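Local coordinates for protein trichosurin (Trichosurus vulpecula, PDB 2RA6) that probably carries small hydrophobic molecules in the milk whey of the brushtail possum, and binds 4-ethylphenol inside its lipocalin beta barrel, at residues His29-Ala34 / Pro133-Glu138. The protein carries 1 engineered substitution. Residues are numbered along the deposited sequence; the frame is centred on the assembly and turned at random.
Sequences HTVVLA and PNLSNE. With ZN (zinc ion), chain K.
P133 lays its pyrrolidine ring across one face of the H29 imidazole: P133 CD sits 4.0 Å from the ring centroid and only 7° off the ring normal, a CH-pi contact. Nearer the rim, P133 CG lies 3.8 Å from H29 CE1. The same imidazole is a metal ligand, its NE2 holding the zinc ion at 2.0 Å with H27 as a second ligand; the zinc bond sets the ring's orientation and P133 packs on one face.

V31 carries the rest of the packing. With CG1 anti to the backbone N (chi1 -179°), this methyl makes van der Waals contact with backbone, 3.9 Å from L135 N. The apolar pair is V31 CG2 on L135 CD1, at 4.0 Å. With an alanine in its place both methyls go, which would probably open a gap against P133 O and L135 N and leave L135 CD1 without the CG2 contact.

One water donates to both T30 O and P133 O, bridging the two backbones. Within the loop, N134 OD1 accepts from L135 N (2.8 Å, 143° at the hydrogen) and also from K140 NZ, bonds that anchor the amide oxygen near V31 CG1.

V31 and V32 both face L128 in a classic beta bulge of strand 29-35, which lies between strands 121-130 and 157-159. The loop that follows strand 121-130 runs through 133-136 into helix 137-148, with S136 as N-cap bonded to I139 N; this helix packs against the barrel wall in lipocalins, and K140 and F143 continue its packing on V32.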
loop_
_atom_site.group_PDB
_atom_site.type_symbol
_atom_site.label_atom_id
_atom_site.label_comp_id
_atom_site.label_asym_id
_atom_site.label_seq_id
_atom_site.Cartn_x
_atom_site.Cartn_y
_atom_site.Cartn_z
ATOM N N HIS B 29 8.393 -0.083 -21.181
ATOM C CA HIS B 29 7.747 -1.327 -21.596
ATOM C C HIS B 29 7.327 -2.090 -20.345
ATOM O O HIS B 29 8.061 -2.122 -19.356
ATOM C CB HIS B 29 8.720 -2.238 -22.349
ATOM C CG HIS B 29 9.090 -1.754 -23.710
ATOM N ND1 HIS B 29 8.475 -2.212 -24.853
ATOM C CD2 HIS B 29 10.016 -0.852 -24.113
ATOM C CE1 HIS B 29 9.004 -1.612 -25.905
ATOM N NE2 HIS B 29 9.938 -0.780 -25.479
ATOM N N THR B 30 6.157 -2.719 -20.384
ATOM C CA THR B 30 5.740 -3.522 -19.241
ATOM C C THR B 30 6.436 -4.870 -19.427
ATOM O O THR B 30 6.307 -5.503 -20.473
ATOM C CB THR B 30 4.219 -3.710 -19.216
ATOM O OG1 THR B 30 3.590 -2.449 -18.953
ATOM C CG2 THR B 30 3.820 -4.708 -18.130
ATOM N N VAL B 31 7.172 -5.303 -18.407
ATOM C CA VAL B 31 7.916 -6.554 -18.476
ATOM C C VAL B 31 7.309 -7.639 -17.587
ATOM O O VAL B 31 7.213 -8.795 -17.996
ATOM C CB VAL B 31 9.384 -6.308 -18.088
ATOM C CG1 VAL B 31 10.178 -7.604 -18.171
ATOM C CG2 VAL B 31 9.984 -5.258 -19.031
ATOM N N VAL B 32 6.892 -7.260 -16.382
ATOM C CA VAL B 32 6.274 -8.213 -15.464
ATOM C C VAL B 32 5.094 -7.571 -14.748
ATOM O O VAL B 32 5.136 -6.399 -14.384
ATOM C CB VAL B 32 7.275 -8.723 -14.395
ATOM C CG1 VAL B 32 6.645 -9.880 -13.601
ATOM C CG2 VAL B 32 8.562 -9.200 -15.062
ATOM N N LEU B 33 4.026 -8.345 -14.584
ATOM C CA LEU B 33 2.830 -7.907 -13.881
ATOM C C LEU B 33 2.619 -8.947 -12.787
ATOM O O LEU B 33 2.909 -10.130 -12.983
ATOM C CB LEU B 33 1.618 -7.908 -14.817
ATOM C CG LEU B 33 1.563 -6.874 -15.945
ATOM C CD1 LEU B 33 0.358 -7.151 -16.841
ATOM C CD2 LEU B 33 1.483 -5.475 -15.359
ATOM N N ALA B 34 2.134 -8.510 -11.637
ATOM C CA ALA B 34 1.876 -9.429 -10.535
ATOM C C ALA B 34 0.719 -8.852 -9.756
ATOM O O ALA B 34 0.572 -7.636 -9.652
ATOM C CB ALA B 34 3.107 -9.565 -9.649
ATOM N N PRO B 133 11.834 -4.188 -24.104
ATOM C CA PRO B 133 10.876 -5.271 -23.849
ATOM C C PRO B 133 11.187 -6.278 -22.750
ATOM O O PRO B 133 10.286 -6.965 -22.271
ATOM C CB PRO B 133 10.750 -5.949 -25.210
ATOM C CG PRO B 133 11.009 -4.835 -26.164
ATOM C CD PRO B 133 12.190 -4.155 -25.535
ATOM N N ASN B 134 12.448 -6.382 -22.352
ATOM C CA ASN B 134 12.812 -7.349 -21.318
ATOM C C ASN B 134 13.755 -6.709 -20.306
ATOM O O ASN B 134 14.260 -5.611 -20.526
ATOM C CB ASN B 134 13.492 -8.562 -21.966
ATOM C CG ASN B 134 13.246 -9.861 -21.203
ATOM O OD1 ASN B 134 12.951 -9.854 -20.005
ATOM N ND2 ASN B 134 13.388 -10.986 -21.901
ATOM N N LEU B 135 13.983 -7.401 -19.192
ATOM C CA LEU B 135 14.879 -6.920 -18.142
ATOM C C LEU B 135 15.785 -8.057 -17.677
ATOM O O LEU B 135 15.474 -9.225 -17.892
ATOM C CB LEU B 135 14.082 -6.393 -16.943
ATOM C CG LEU B 135 13.501 -4.982 -17.082
ATOM C CD1 LEU B 135 12.522 -4.717 -15.953
ATOM C CD2 LEU B 135 14.626 -3.959 -17.069
ATOM N N SER B 136 16.888 -7.704 -17.027
ATOM C CA SER B 136 17.837 -8.699 -16.540
ATOM C C SER B 136 17.153 -9.706 -15.634
ATOM O O SER B 136 16.203 -9.371 -14.922
ATOM C CB SER B 136 18.971 -8.033 -15.762
ATOM O OG SER B 136 18.575 -7.708 -14.447
ATOM N N ASN B 137 17.642 -10.940 -15.670
ATOM C CA ASN B 137 17.102 -12.005 -14.840
ATOM C C ASN B 137 17.224 -11.619 -13.372
ATOM O O ASN B 137 16.353 -11.947 -12.565
ATOM C CB ASN B 137 17.857 -13.310 -15.120
ATOM C CG ASN B 137 17.512 -13.904 -16.479
ATOM O OD1 ASN B 137 18.370 -14.483 -17.156
ATOM N ND2 ASN B 137 16.251 -13.781 -16.876
ATOM N N GLU B 138 18.299 -10.911 -13.030
ATOM C CA GLU B 138 18.523 -10.477 -11.654
ATOM C C GLU B 138 17.391 -9.569 -11.187
ATOM O O GLU B 138 16.815 -9.782 -10.119
ATOM C CB GLU B 138 19.857 -9.728 -11.541
ATOM C CG GLU B 138 20.225 -9.315 -10.119
ATOM C CD GLU B 138 21.425 -8.385 -10.072
ATOM O OE1 GLU B 138 21.894 -8.074 -8.958
ATOM O OE2 GLU B 138 21.895 -7.960 -11.149
HETATM ZN ZN ZN K . 11.072 0.259 -26.747
HETATM O O HOH W 1 7.546 -6.509 -22.723
#